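Local coordinates for protein Crov588 (Cafeteriavirus, PDB 6NYR) that is of unknown function but folds as a leucine-rich-repeat protein whose many FNIP repeats curve round into a nearly closed ring, at residues 428-442 against 448-462. Numbering follows the deposited sequence.
Sequences GLVHLSFGCKFNQEI and PDSLTHLSFGHCFNQ
His431 sets its NE2 over the centre of one face of the His453 imidazole, 3.4 Å above the plane, yet the two rings are inclined by 31°; the next ring along is Tyr475. In the interior, the Phe434 and Phe456 rings run almost parallel but are slid apart, meeting through CD2 of Phe434 and CE2 of Phe456 at 3.7 Å. Each has a phenylalanine of its own segment on one face, Phe438 on Phe434 and Phe460 on Phe456, while Ile442 CD1 abuts the edge of Phe456 in plane. Gln462 N lies over the face of Phe460 turned away from Phe456, and Gln440 O meets that ring's edge at 3.6 Å from CE1.

Strands 431-433 and 453-455 pair in parallel, which puts Leu432 and Leu454 on the phenylalanine side, and His431, His453, Ser433 and Ser455 on the opposite face. Val430 O accepts from both Thr452 N and His453 N. Ser450 OG, turned between its own backbone N and carbonyl carbon (chi1 63°), takes the Gly428 N-H at 2.8 Å and donates to Leu429 O at 2.9 Å. At the far end, Asn439 OD1 receives Asn461 N at 3.0 Å and Gln462 NE2 at 3.1 Å from opposite faces of its amide plane. Asn461 OD1 in turn accepts from Asn483 N and Gln484 NE2, and Asn417 OD1 serves Asn439 and Gln440.

Successive coils of the solenoid thus join through like residues: phenylalanine and leucine side chains pack side by side in the core, while an asparagine carbonyl satisfies two donors of the following coil, a polar link passed from repeat to repeat.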
loop_
_atom_site.group_PDB
_atom_site.type_symbol
_atom_site.label_atom_id
_atom_site.label_comp_id
_atom_site.label_asym_id
_atom_site.label_seq_id
_atom_site.Cartn_x
_atom_site.Cartn_y
_atom_site.Cartn_z
ATOM N N GLY A 428 11.188 -8.885 28.663
ATOM C CA GLY A 428 10.217 -9.358 27.696
ATOM C C GLY A 428 9.973 -8.405 26.548
ATOM O O GLY A 428 9.451 -8.825 25.505
ATOM N N LEU A 429 10.345 -7.134 26.697
ATOM C CA LEU A 429 10.207 -6.182 25.607
ATOM C C LEU A 429 11.048 -6.623 24.417
ATOM O O LEU A 429 12.232 -6.941 24.559
ATOM C CB LEU A 429 10.631 -4.788 26.062
ATOM C CG LEU A 429 10.189 -3.649 25.142
ATOM C CD1 LEU A 429 8.680 -3.439 25.301
ATOM C CD2 LEU A 429 10.943 -2.368 25.423
ATOM N N VAL A 430 10.429 -6.644 23.242
ATOM C CA VAL A 430 11.076 -7.077 22.016
ATOM C C VAL A 430 11.383 -5.899 21.097
ATOM O O VAL A 430 12.460 -5.844 20.495
ATOM C CB VAL A 430 10.202 -8.126 21.291
ATOM C CG1 VAL A 430 10.839 -8.548 19.976
ATOM C CG2 VAL A 430 9.971 -9.334 22.189
ATOM N N HIS A 431 10.456 -4.950 20.981
ATOM C CA HIS A 431 10.607 -3.805 20.094
ATOM C C HIS A 431 10.548 -2.519 20.904
ATOM O O HIS A 431 9.576 -2.281 21.631
ATOM C CB HIS A 431 9.516 -3.785 19.015
ATOM C CG HIS A 431 9.747 -4.755 17.900
ATOM N ND1 HIS A 431 9.422 -6.091 17.997
ATOM C CD2 HIS A 431 10.270 -4.582 16.663
ATOM C CE1 HIS A 431 9.736 -6.699 16.868
ATOM N NE2 HIS A 431 10.256 -5.808 16.044
ATOM N N LEU A 432 11.579 -1.692 20.771
ATOM C CA LEU A 432 11.635 -0.399 21.438
ATOM C C LEU A 432 11.993 0.663 20.412
ATOM O O LEU A 432 12.995 0.534 19.701
ATOM C CB LEU A 432 12.654 -0.405 22.578
ATOM C CG LEU A 432 12.819 0.936 23.296
ATOM C CD1 LEU A 432 11.460 1.457 23.752
ATOM C CD2 LEU A 432 13.770 0.814 24.471
ATOM N N SER A 433 11.184 1.713 20.345
ATOM C CA SER A 433 11.330 2.749 19.330
ATOM C C SER A 433 11.226 4.108 20.002
ATOM O O SER A 433 10.217 4.406 20.652
ATOM C CB SER A 433 10.267 2.592 18.241
ATOM O OG SER A 433 10.481 3.504 17.180
ATOM N N PHE A 434 12.270 4.920 19.852
ATOM C CA PHE A 434 12.295 6.274 20.386
ATOM C C PHE A 434 11.975 7.281 19.289
ATOM O O PHE A 434 12.396 7.118 18.141
ATOM C CB PHE A 434 13.660 6.613 20.995
ATOM C CG PHE A 434 13.938 5.915 22.290
ATOM C CD1 PHE A 434 13.332 6.335 23.460
ATOM C CD2 PHE A 434 14.817 4.844 22.340
ATOM C CE1 PHE A 434 13.586 5.699 24.652
ATOM C CE2 PHE A 434 15.075 4.203 23.532
ATOM C CZ PHE A 434 14.461 4.628 24.688
ATOM N N GLY A 435 11.249 8.333 19.661
ATOM C CA GLY A 435 10.830 9.349 18.724
ATOM C C GLY A 435 11.883 10.421 18.510
ATOM O O GLY A 435 13.054 10.284 18.869
ATOM N N CYS A 436 11.435 11.524 17.906
ATOM C CA CYS A 436 12.347 12.580 17.476
ATOM C C CYS A 436 13.240 13.053 18.616
ATOM O O CYS A 436 14.472 13.048 18.496
ATOM C CB CYS A 436 11.534 13.747 16.903
ATOM S SG CYS A 436 12.489 15.180 16.353
ATOM N N LYS A 437 12.640 13.455 19.733
ATOM C CA LYS A 437 13.336 14.265 20.719
ATOM C C LYS A 437 14.122 13.483 21.766
ATOM O O LYS A 437 14.888 14.100 22.516
ATOM C CB LYS A 437 12.341 15.170 21.456
ATOM C CG LYS A 437 11.728 16.316 20.675
ATOM C CD LYS A 437 12.808 17.344 20.367
ATOM C CE LYS A 437 12.208 18.680 19.984
ATOM N NZ LYS A 437 11.785 19.365 21.264
ATOM N N PHE A 438 13.965 12.166 21.860
ATOM C CA PHE A 438 14.633 11.447 22.936
ATOM C C PHE A 438 16.146 11.590 22.817
ATOM O O PHE A 438 16.728 11.325 21.759
ATOM C CB PHE A 438 14.263 9.968 22.930
ATOM C CG PHE A 438 14.954 9.180 24.008
ATOM C CD1 PHE A 438 14.452 9.162 25.299
ATOM C CD2 PHE A 438 16.116 8.477 23.737
ATOM C CE1 PHE A 438 15.086 8.444 26.293
ATOM C CE2 PHE A 438 16.754 7.758 24.730
ATOM C CZ PHE A 438 16.240 7.742 26.006
ATOM N N ASN A 439 16.782 12.000 23.913
ATOM C CA ASN A 439 18.220 12.237 23.936
ATOM C C ASN A 439 18.733 12.231 25.371
ATOM O O ASN A 439 19.369 13.192 25.813
ATOM C CB ASN A 439 18.544 13.568 23.252
ATOM C CG ASN A 439 20.026 13.760 23.025
ATOM O OD1 ASN A 439 20.798 12.804 23.054
ATOM N ND2 ASN A 439 20.434 15.000 22.801
ATOM N N GLN A 440 18.451 11.159 26.104
ATOM C CA GLN A 440 18.944 10.960 27.458
ATOM C C GLN A 440 19.917 9.787 27.473
ATOM O O GLN A 440 19.876 8.898 26.620
ATOM C CB GLN A 440 17.793 10.699 28.435
ATOM C CG GLN A 440 16.712 11.763 28.442
ATOM C CD GLN A 440 17.202 13.099 28.967
ATOM O OE1 GLN A 440 18.162 13.167 29.739
ATOM N NE2 GLN A 440 16.542 14.174 28.552
ATOM N N GLU A 441 20.801 9.793 28.468
ATOM C CA GLU A 441 21.790 8.730 28.584
ATOM C C GLU A 441 21.103 7.390 28.814
ATOM O O GLU A 441 20.082 7.305 29.504
ATOM C CB GLU A 441 22.750 9.015 29.737
ATOM C CG GLU A 441 23.771 10.106 29.469
ATOM C CD GLU A 441 24.673 10.363 30.666
ATOM O OE1 GLU A 441 24.973 9.399 31.405
ATOM O OE2 GLU A 441 25.062 11.530 30.881
ATOM N N ILE A 442 21.665 6.337 28.230
ATOM C CA ILE A 442 21.220 4.965 28.476
ATOM C C ILE A 442 22.412 4.218 29.066
ATOM O O ILE A 442 23.353 3.851 28.354
ATOM C CB ILE A 442 20.684 4.278 27.220
ATOM C CG1 ILE A 442 19.573 5.131 26.609
ATOM C CG2 ILE A 442 20.173 2.887 27.544
ATOM C CD1 ILE A 442 18.761 4.426 25.548
ATOM N N PRO A 448 16.250 -4.166 28.397
ATOM C CA PRO A 448 16.107 -5.591 28.729
ATOM C C PRO A 448 16.803 -6.476 27.708
ATOM O O PRO A 448 16.744 -6.233 26.501
ATOM C CB PRO A 448 14.587 -5.808 28.707
ATOM C CG PRO A 448 14.064 -4.723 27.798
ATOM C CD PRO A 448 14.961 -3.535 28.061
ATOM N N ASP A 449 17.470 -7.519 28.210
ATOM C CA ASP A 449 18.208 -8.422 27.336
ATOM C C ASP A 449 17.301 -9.131 26.339
ATOM O O ASP A 449 17.796 -9.640 25.328
ATOM C CB ASP A 449 18.975 -9.441 28.181
ATOM C CG ASP A 449 20.215 -8.844 28.826
ATOM O OD1 ASP A 449 20.954 -8.119 28.128
ATOM O OD2 ASP A 449 20.445 -9.087 30.029
ATOM N N SER A 450 15.989 -9.163 26.587
ATOM C CA SER A 450 15.060 -9.779 25.645
ATOM C C SER A 450 14.915 -8.968 24.363
ATOM O O SER A 450 14.528 -9.523 23.329
ATOM C CB SER A 450 13.687 -9.954 26.300
ATOM O OG SER A 450 13.125 -8.700 26.649
ATOM N N LEU A 451 15.214 -7.674 24.413
ATOM C CA LEU A 451 14.992 -6.787 23.280
ATOM C C LEU A 451 15.784 -7.233 22.057
ATOM O O LEU A 451 16.962 -7.584 22.147
ATOM C CB LEU A 451 15.398 -5.362 23.659
ATOM C CG LEU A 451 14.844 -4.195 22.852
ATOM C CD1 LEU A 451 13.393 -3.943 23.207
ATOM C CD2 LEU A 451 15.692 -2.950 23.082
ATOM N N THR A 452 15.117 -7.219 20.902
ATOM C CA THR A 452 15.758 -7.520 19.630
ATOM C C THR A 452 15.829 -6.333 18.680
ATOM O O THR A 452 16.780 -6.244 17.901
ATOM C CB THR A 452 15.024 -8.670 18.923
ATOM O OG1 THR A 452 13.656 -8.303 18.711
ATOM C CG2 THR A 452 15.088 -9.942 19.758
ATOM N N HIS A 453 14.860 -5.421 18.718
ATOM C CA HIS A 453 14.834 -4.282 17.813
ATOM C C HIS A 453 14.904 -2.985 18.603
ATOM O O HIS A 453 14.084 -2.752 19.497
ATOM C CB HIS A 453 13.576 -4.276 16.948
ATOM C CG HIS A 453 13.560 -5.334 15.895
ATOM N ND1 HIS A 453 13.452 -5.072 14.550
ATOM C CD2 HIS A 453 13.704 -6.666 15.998
ATOM C CE1 HIS A 453 13.457 -6.212 13.879
ATOM N NE2 HIS A 453 13.565 -7.198 14.743
ATOM N N LEU A 454 15.870 -2.140 18.255
ATOM C CA LEU A 454 16.039 -0.836 18.886
ATOM C C LEU A 454 16.304 0.198 17.805
ATOM O O LEU A 454 17.193 0.011 16.969
ATOM C CB LEU A 454 17.185 -0.855 19.900
ATOM C CG LEU A 454 17.565 0.470 20.556
ATOM C CD1 LEU A 454 16.415 1.058 21.348
ATOM C CD2 LEU A 454 18.789 0.272 21.448
ATOM N N SER A 455 15.541 1.287 17.826
ATOM C CA SER A 455 15.715 2.369 16.869
ATOM C C SER A 455 15.583 3.696 17.597
ATOM O O SER A 455 14.730 3.849 18.475
ATOM C CB SER A 455 14.692 2.286 15.733
ATOM O OG SER A 455 13.421 2.728 16.166
ATOM N N PHE A 456 16.421 4.655 17.210
ATOM C CA PHE A 456 16.437 5.982 17.801
ATOM C C PHE A 456 15.997 7.019 16.778
ATOM O O PHE A 456 16.110 6.820 15.565
ATOM C CB PHE A 456 17.835 6.337 18.326
ATOM C CG PHE A 456 18.264 5.528 19.513
ATOM C CD1 PHE A 456 18.911 4.315 19.345
ATOM C CD2 PHE A 456 18.040 5.988 20.799
ATOM C CE1 PHE A 456 19.311 3.571 20.443
ATOM C CE2 PHE A 456 18.438 5.252 21.893
ATOM C CZ PHE A 456 19.073 4.041 21.715
ATOM N N GLY A 457 15.499 8.143 17.287
ATOM C CA GLY A 457 15.006 9.222 16.460
ATOM C C GLY A 457 16.058 10.270 16.155
ATOM O O GLY A 457 17.260 10.061 16.337
ATOM N N HIS A 458 15.581 11.435 15.709
ATOM C CA HIS A 458 16.474 12.455 15.168
ATOM C C HIS A 458 17.526 12.885 16.178
ATOM O O HIS A 458 18.700 13.045 15.822
ATOM C CB HIS A 458 15.654 13.664 14.716
ATOM C CG HIS A 458 16.443 14.696 13.972
ATOM N ND1 HIS A 458 16.386 14.834 12.602
ATOM C CD2 HIS A 458 17.298 15.651 14.411
ATOM C CE1 HIS A 458 17.173 15.828 12.229
ATOM N NE2 HIS A 458 17.740 16.339 13.308
ATOM N N CYS A 459 17.140 13.053 17.444
ATOM C CA CYS A 459 17.970 13.804 18.372
ATOM C C CYS A 459 18.965 12.958 19.156
ATOM O O CYS A 459 19.962 13.503 19.646
ATOM C CB CYS A 459 17.097 14.557 19.387
ATOM S SG CYS A 459 16.100 15.906 18.727
ATOM N N PHE A 460 18.727 11.659 19.306
ATOM C CA PHE A 460 19.588 10.862 20.168
ATOM C C PHE A 460 21.047 10.986 19.745
ATOM O O PHE A 460 21.399 10.707 18.595
ATOM C CB PHE A 460 19.174 9.393 20.145
ATOM C CG PHE A 460 20.019 8.534 21.036
ATOM C CD1 PHE A 460 19.857 8.586 22.410
ATOM C CD2 PHE A 460 20.984 7.696 20.509
ATOM C CE1 PHE A 460 20.636 7.810 23.240
ATOM C CE2 PHE A 460 21.764 6.914 21.340
ATOM C CZ PHE A 460 21.591 6.973 22.703
ATOM N N ASN A 461 21.897 11.394 20.684
ATOM C CA ASN A 461 23.317 11.584 20.406
ATOM C C ASN A 461 24.118 11.407 21.696
ATOM O O ASN A 461 24.975 12.223 22.042
ATOM C CB ASN A 461 23.561 12.955 19.773
ATOM C CG ASN A 461 24.984 13.133 19.289
ATOM O OD1 ASN A 461 25.683 12.161 19.018
ATOM N ND2 ASN A 461 25.418 14.382 19.179
ATOM N N GLN A 462 23.855 10.318 22.412
ATOM C CA GLN A 462 24.565 9.990 23.637
ATOM C C GLN A 462 25.501 8.811 23.401
ATOM O O GLN A 462 25.286 7.992 22.501
ATOM C CB GLN A 462 23.597 9.648 24.775
ATOM C CG GLN A 462 22.632 10.756 25.159
ATOM C CD GLN A 462 23.337 11.990 25.683
ATOM O OE1 GLN A 462 24.420 11.905 26.262
ATOM N NE2 GLN A 462 22.715 13.148 25.491
HETATM O O HOH W 1 12.592 5.698 15.693
HETATM O O HOH W 2 15.559 10.181 19.283
#